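Local structure of glycoside hydrolase (Streptococcus pneumoniae serotype 4, 6ORH) at residues Gly388-Ala393 and Leu439-Lys444; Ala393-Val398 and Val432-Gln437. The protein probably acts as an alpha-L-fucosidase of glycoside hydrolase family 29, cleaving fucose from host-derived carbohydrate antigens. The protein carries 2 engineered substitutions. One frame throughout, in Å; residues are numbered along the deposited sequence.

Overall arrangement
Both contacts lie in the F5/8 type C region and share strand 391-400 through Ala393. Contact 2 (393-398 with 432-437) pairs two neighbouring antiparallel strands of one sheet, held by backbone hydrogen bonds and a beta bulge; the side of it that carries His395 and Thr434 meets the second subunit. Contact 1 (388-393 with 439-444) is the more buried: it joins the beginning of strand 391-400, and the loop before it, to the strand 441-448 region of the other sheet, through apolar side chains and one arginine-to-carbonyl bond. The chain passes through a short connection, 437-440, from strand 428-436 to strand 441-448, and Pro440 of contact 1 packs on Ile433 of contact 2.

Contact 1 (Gly388-Ala393 and Leu439-Lys444); sequences GQRIAA and LPLLTK
Arg390 leaves its backbone with CG set opposite the carbonyl carbon (chi1 -58°) and then runs extended from CG to NE, which carries the guanidinium across to Leu439. Ile391 has the same first torsion for CG1, and its extended branch lays CG1 on Pro440 and carries CD1 on to Leu442. Arg390 NH1 donates to Leu439 O over 2.8 Å with 152° at the hydrogen. The acceptor is met in its carbonyl plane on a lone pair, while it sits 18° out of the guanidinium plane. Leu441 covers one face of the same group: its CD1 lies 3.6 Å from Arg390 CZ, displaced toward the rim, and Leu439 CG comes within 3.8 Å of Arg390 NH1. An arginine suits this buried place because its several N-H groups can be shared among backbone carbonyls while a flat face accepts a methyl; NH2 also bonds to Leu387 O and Lys5 O, so the group is fixed in rotation. The backbone nitrogens of Arg390 and Ile391 both reach Glu383 OE2, which holds the backbone where the strand begins.

Beside this polar grip the contact is apolar. Ile391 CG1 meets Pro440 CB at 4.1 Å, and Ile391 CD1 meets Leu442 CD2 at 3.8 Å, the isoleucine crossing each partner at about a right angle. The branched isoleucine offers a long arm to the opposite sheet, and the rigid proline gives it a compact surface where the chain turns into the next strand. Leu442 also packs on Trp356 and Leu347, and the adjoining Thr443 belongs to a calcium site known in this protein, although no calcium is bound to this chain here. Such apolar contact between facing antiparallel sheets is characteristic of the beta-sandwich of F5/8 type C domains.

Contact 2 (Ala393-Val398 and Val432-Gln437); sequences AFHVQV and VITESQ
Backbone hydrogen bonds tie Ala393 and His395 to the antiparallel strand 432-436. At one end, His395 and Val432 form a hydrogen-bonded pair: His395 N donates to Val432 O at 2.9 Å, and Val432 N returns a bond to His395 O at 2.8 Å. At the other end Ala393 N donates to Glu435 O, while Ala393 O accepts from both Thr434 N (3.0 Å) and Glu435 N (3.3 Å), which approach from the same face of the carbonyl plane. One residue thus faces two: this is a classic beta bulge, and it shifts the register by one before the non-hydrogen-bonded pair of Phe394 and Ile433. In this antiparallel sheet of the F5/8 type C beta-sandwich, Phe394 and Ile433 share the face toward which Ile391 and Pro440 pack, whereas Ala393, His395, Val432 and Glu435 lie on the other. Close to the bulge, Phe394 CA makes a CA-H...O contact with Val432 O.

Among the side chains, a CH-pi contact is the main apolar one. CG of His395 sits between its backbone N and carbonyl carbon (chi1 62°), which lays the ring alongside Val432; Val432 CB stands 3.8 Å from the ring centroid, 21° off the normal. The beta-branched valine suits a neighbour's flat face. Thr434 CG2 comes to the ring edge, 3.6 Å from His395 CE1, and Ala393, with only a methyl, lets Thr434 OG1 come to 3.3 Å from its CB.

One polar link between the side chains runs through a water, which lies in the plane of the imidazole, bonds to His395 ND1 and donates to Thr434 OG1. Thr434 OG1 is also hydrogen-bonded directly to Glu237 OE2 of the second subunit. Leu238 and Asn239 of that subunit pack against His395 and Ala393, and its Glu237 against Glu435.

Contact 1 (Gly388-Ala393 and Leu439-Lys444)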
loop_
_atom_site.group_PDB
_atom_site.type_symbol
_atom_site.label_atom_id
_atom_site.label_comp_id
_atom_site.label_asym_id
_atom_site.label_seq_id
_atom_site.Cartn_x
_atom_site.Cartn_y
_atom_site.Cartn_z
ATOM N N GLY A 388 2.709 -24.160 -7.160
ATOM C CA GLY A 388 2.631 -22.896 -7.889
ATOM C C GLY A 388 1.731 -21.847 -7.224
ATOM O O GLY A 388 0.762 -22.158 -6.521
ATOM N N GLN A 389 2.051 -20.569 -7.457
ATOM C CA GLN A 389 1.278 -19.470 -6.884
ATOM C C GLN A 389 0.014 -19.238 -7.715
ATOM O O GLN A 389 0.072 -19.211 -8.961
ATOM C CB GLN A 389 2.155 -18.206 -6.929
ATOM C CG GLN A 389 1.553 -17.013 -6.184
ATOM C CD GLN A 389 2.455 -15.799 -6.124
ATOM O OE1 GLN A 389 3.574 -15.832 -6.645
ATOM N NE2 GLN A 389 1.979 -14.739 -5.471
ATOM N N ARG A 390 -1.134 -19.023 -7.050
ATOM C CA ARG A 390 -2.409 -19.037 -7.767
ATOM C C ARG A 390 -3.327 -17.873 -7.419
ATOM O O ARG A 390 -3.939 -17.285 -8.316
ATOM C CB ARG A 390 -3.159 -20.354 -7.467
ATOM C CG ARG A 390 -2.374 -21.606 -7.848
ATOM C CD ARG A 390 -2.969 -22.893 -7.232
ATOM N NE ARG A 390 -2.157 -23.992 -7.694
ATOM C CZ ARG A 390 -2.599 -25.111 -8.281
ATOM N NH1 ARG A 390 -3.902 -25.346 -8.403
ATOM N NH2 ARG A 390 -1.725 -26.001 -8.700
ATOM N N ILE A 391 -3.451 -17.532 -6.122
ATOM C CA ILE A 391 -4.504 -16.619 -5.689
ATOM C C ILE A 391 -4.195 -15.202 -6.154
ATOM O O ILE A 391 -3.068 -14.752 -5.976
ATOM C CB ILE A 391 -4.699 -16.682 -4.162
ATOM C CG1 ILE A 391 -5.305 -18.042 -3.812
ATOM C CG2 ILE A 391 -5.597 -15.543 -3.688
ATOM C CD1 ILE A 391 -5.221 -18.381 -2.315
ATOM N N ALA A 392 -5.201 -14.528 -6.707
ATOM C CA ALA A 392 -5.034 -13.176 -7.215
ATOM C C ALA A 392 -5.906 -12.157 -6.486
ATOM O O ALA A 392 -5.702 -10.942 -6.653
ATOM C CB ALA A 392 -5.321 -13.175 -8.712
ATOM N N ALA A 393 -6.916 -12.618 -5.710
ATOM C CA ALA A 393 -7.712 -11.677 -4.928
ATOM C C ALA A 393 -8.432 -12.418 -3.814
ATOM O O ALA A 393 -8.951 -13.512 -4.040
ATOM C CB ALA A 393 -8.748 -10.969 -5.783
ATOM N N LEU A 439 -7.137 -23.825 -9.319
ATOM C CA LEU A 439 -7.884 -24.128 -8.110
ATOM C C LEU A 439 -7.024 -23.797 -6.890
ATOM O O LEU A 439 -5.849 -24.146 -6.851
ATOM C CB LEU A 439 -8.397 -25.576 -8.129
ATOM C CG LEU A 439 -7.399 -26.689 -7.830
ATOM C CD1 LEU A 439 -7.280 -26.927 -6.331
ATOM C CD2 LEU A 439 -7.811 -27.988 -8.521
ATOM N N PRO A 440 -7.564 -23.066 -5.885
ATOM C CA PRO A 440 -6.726 -22.596 -4.783
ATOM C C PRO A 440 -6.369 -23.693 -3.790
ATOM O O PRO A 440 -7.197 -24.581 -3.549
ATOM C CB PRO A 440 -7.531 -21.482 -4.108
ATOM C CG PRO A 440 -8.976 -21.690 -4.567
ATOM C CD PRO A 440 -8.912 -22.476 -5.863
ATOM N N LEU A 441 -5.139 -23.597 -3.256
ATOM C CA LEU A 441 -4.677 -24.367 -2.102
ATOM C C LEU A 441 -4.231 -23.387 -1.023
ATOM O O LEU A 441 -3.575 -22.371 -1.307
ATOM C CB LEU A 441 -3.487 -25.254 -2.473
ATOM C CG LEU A 441 -3.758 -26.340 -3.506
ATOM C CD1 LEU A 441 -3.275 -25.865 -4.866
ATOM C CD2 LEU A 441 -3.034 -27.627 -3.119
ATOM N N LEU A 442 -4.504 -23.742 0.237
ATOM C CA LEU A 442 -3.911 -23.019 1.353
ATOM C C LEU A 442 -3.426 -24.071 2.342
ATOM O O LEU A 442 -4.087 -25.109 2.485
ATOM C CB LEU A 442 -4.947 -22.128 2.043
ATOM C CG LEU A 442 -5.457 -20.898 1.285
ATOM C CD1 LEU A 442 -6.575 -20.262 2.094
ATOM C CD2 LEU A 442 -4.318 -19.893 1.082
ATOM N N THR A 443 -2.311 -23.785 3.024
ATOM C CA THR A 443 -1.738 -24.733 3.971
ATOM C C THR A 443 -2.089 -24.378 5.411
ATOM O O THR A 443 -1.954 -25.226 6.300
ATOM C CB THR A 443 -0.215 -24.822 3.837
ATOM O OG1 THR A 443 0.402 -23.570 4.178
ATOM C CG2 THR A 443 0.207 -25.264 2.451
ATOM N N LYS A 444 -2.544 -23.154 5.643
ATOM C CA LYS A 444 -2.646 -22.624 6.994
ATOM C C LYS A 444 -3.446 -21.323 6.968
ATOM O O LYS A 444 -3.314 -20.503 6.033
ATOM C CB LYS A 444 -1.236 -22.274 7.484
ATOM C CG LYS A 444 -1.087 -21.816 8.931
ATOM C CD LYS A 444 0.361 -21.379 9.104
ATOM C CE LYS A 444 0.597 -20.416 10.234
ATOM N NZ LYS A 444 2.029 -20.100 10.325
#

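Contact 2 (Ala393-Val398 and Val432-Gln437)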
loop_
_atom_site.group_PDB
_atom_site.type_symbol
_atom_site.label_atom_id
_atom_site.label_comp_id
_atom_site.label_asym_id
_atom_site.label_seq_id
_atom_site.Cartn_x
_atom_site.Cartn_y
_atom_site.Cartn_z
ATOM N N ALA A 393 -6.916 -12.618 -5.710
ATOM C CA ALA A 393 -7.712 -11.677 -4.928
ATOM C C ALA A 393 -8.432 -12.418 -3.814
ATOM O O ALA A 393 -8.951 -13.512 -4.040
ATOM C CB ALA A 393 -8.748 -10.969 -5.783
ATOM N N PHE A 394 -8.461 -11.795 -2.638
ATOM C CA PHE A 394 -9.198 -12.395 -1.524
ATOM C C PHE A 394 -9.645 -11.280 -0.580
ATOM O O PHE A 394 -9.104 -10.167 -0.595
ATOM C CB PHE A 394 -8.335 -13.456 -0.814
ATOM C CG PHE A 394 -7.217 -12.836 -0.011
ATOM C CD1 PHE A 394 -6.041 -12.449 -0.652
ATOM C CD2 PHE A 394 -7.385 -12.499 1.330
ATOM C CE1 PHE A 394 -5.055 -11.756 0.042
ATOM C CE2 PHE A 394 -6.404 -11.805 2.024
ATOM C CZ PHE A 394 -5.212 -11.470 1.387
ATOM N N HIS A 395 -10.625 -11.571 0.293
ATOM C CA HIS A 395 -10.930 -10.641 1.363
ATOM C C HIS A 395 -11.288 -11.435 2.619
ATOM O O HIS A 395 -11.510 -12.642 2.561
ATOM C CB HIS A 395 -11.996 -9.599 0.957
ATOM C CG HIS A 395 -13.333 -10.163 0.605
ATOM N ND1 HIS A 395 -13.617 -10.623 -0.669
ATOM C CD2 HIS A 395 -14.468 -10.321 1.337
ATOM C CE1 HIS A 395 -14.867 -11.065 -0.704
ATOM N NE2 HIS A 395 -15.402 -10.886 0.513
ATOM N N VAL A 396 -11.311 -10.737 3.747
ATOM C CA VAL A 396 -11.548 -11.356 5.040
ATOM C C VAL A 396 -12.647 -10.555 5.729
ATOM O O VAL A 396 -12.653 -9.326 5.702
ATOM C CB VAL A 396 -10.253 -11.304 5.871
ATOM C CG1 VAL A 396 -10.477 -11.893 7.263
ATOM C CG2 VAL A 396 -9.159 -12.104 5.184
ATOM N N GLN A 397 -13.584 -11.266 6.372
ATOM C CA GLN A 397 -14.617 -10.577 7.127
ATOM C C GLN A 397 -14.720 -11.193 8.517
ATOM O O GLN A 397 -14.296 -12.327 8.731
ATOM C CB GLN A 397 -15.995 -10.706 6.471
ATOM C CG GLN A 397 -15.991 -10.592 4.961
ATOM C CD GLN A 397 -17.392 -10.851 4.486
ATOM O OE1 GLN A 397 -17.995 -11.868 4.826
ATOM N NE2 GLN A 397 -17.934 -9.899 3.748
ATOM N N VAL A 398 -15.289 -10.423 9.445
ATOM C CA VAL A 398 -15.502 -10.894 10.807
ATOM C C VAL A 398 -16.933 -10.552 11.210
ATOM O O VAL A 398 -17.451 -9.519 10.800
ATOM C CB VAL A 398 -14.463 -10.310 11.778
ATOM C CG1 VAL A 398 -13.069 -10.876 11.491
ATOM C CG2 VAL A 398 -14.427 -8.791 11.741
ATOM N N VAL A 432 -12.476 -15.241 1.991
ATOM C CA VAL A 432 -13.165 -15.402 0.723
ATOM C C VAL A 432 -12.150 -15.213 -0.398
ATOM O O VAL A 432 -11.617 -14.113 -0.557
ATOM C CB VAL A 432 -14.355 -14.438 0.572
ATOM C CG1 VAL A 432 -15.134 -14.711 -0.713
ATOM C CG2 VAL A 432 -15.301 -14.493 1.771
ATOM N N ILE A 433 -11.969 -16.272 -1.194
ATOM C CA ILE A 433 -11.098 -16.248 -2.368
ATOM C C ILE A 433 -11.959 -15.879 -3.579
ATOM O O ILE A 433 -12.851 -16.637 -3.952
ATOM C CB ILE A 433 -10.352 -17.584 -2.562
ATOM C CG1 ILE A 433 -9.488 -17.925 -1.336
ATOM C CG2 ILE A 433 -9.526 -17.568 -3.853
ATOM C CD1 ILE A 433 -8.909 -19.312 -1.383
ATOM N N THR A 434 -11.628 -14.765 -4.256
ATOM C CA THR A 434 -12.502 -14.209 -5.290
ATOM C C THR A 434 -11.894 -14.308 -6.687
ATOM O O THR A 434 -12.600 -14.236 -7.703
ATOM C CB THR A 434 -12.969 -12.788 -4.948
ATOM O OG1 THR A 434 -11.836 -11.895 -4.957
ATOM C CG2 THR A 434 -13.689 -12.731 -3.618
ATOM N N GLU A 435 -10.569 -14.443 -6.755
ATOM C CA GLU A 435 -9.915 -14.637 -8.045
ATOM C C GLU A 435 -8.675 -15.515 -7.872
ATOM O O GLU A 435 -7.935 -15.348 -6.907
ATOM C CB GLU A 435 -9.523 -13.281 -8.654
ATOM C CG GLU A 435 -9.098 -13.451 -10.095
ATOM C CD GLU A 435 -8.633 -12.172 -10.757
ATOM O OE1 GLU A 435 -9.402 -11.191 -10.703
ATOM O OE2 GLU A 435 -7.545 -12.196 -11.408
ATOM N N SER A 436 -8.457 -16.479 -8.784
ATOM C CA SER A 436 -7.337 -17.389 -8.686
ATOM C C SER A 436 -7.020 -17.938 -10.069
ATOM O O SER A 436 -7.944 -18.215 -10.852
ATOM C CB SER A 436 -7.629 -18.487 -7.665
ATOM O OG SER A 436 -6.504 -19.296 -7.418
ATOM N N GLN A 437 -5.726 -18.083 -10.366
ATOM C CA GLN A 437 -5.314 -18.568 -11.682
ATOM C C GLN A 437 -5.588 -20.054 -11.869
ATOM O O GLN A 437 -5.622 -20.516 -13.016
ATOM C CB GLN A 437 -3.834 -18.305 -11.937
ATOM C CG GLN A 437 -3.468 -16.824 -11.799
ATOM C CD GLN A 437 -2.091 -16.553 -12.371
ATOM O OE1 GLN A 437 -1.245 -17.436 -12.506
ATOM N NE2 GLN A 437 -1.874 -15.306 -12.784
HETATM O O HOH W 1 -11.970 -10.048 -2.812
#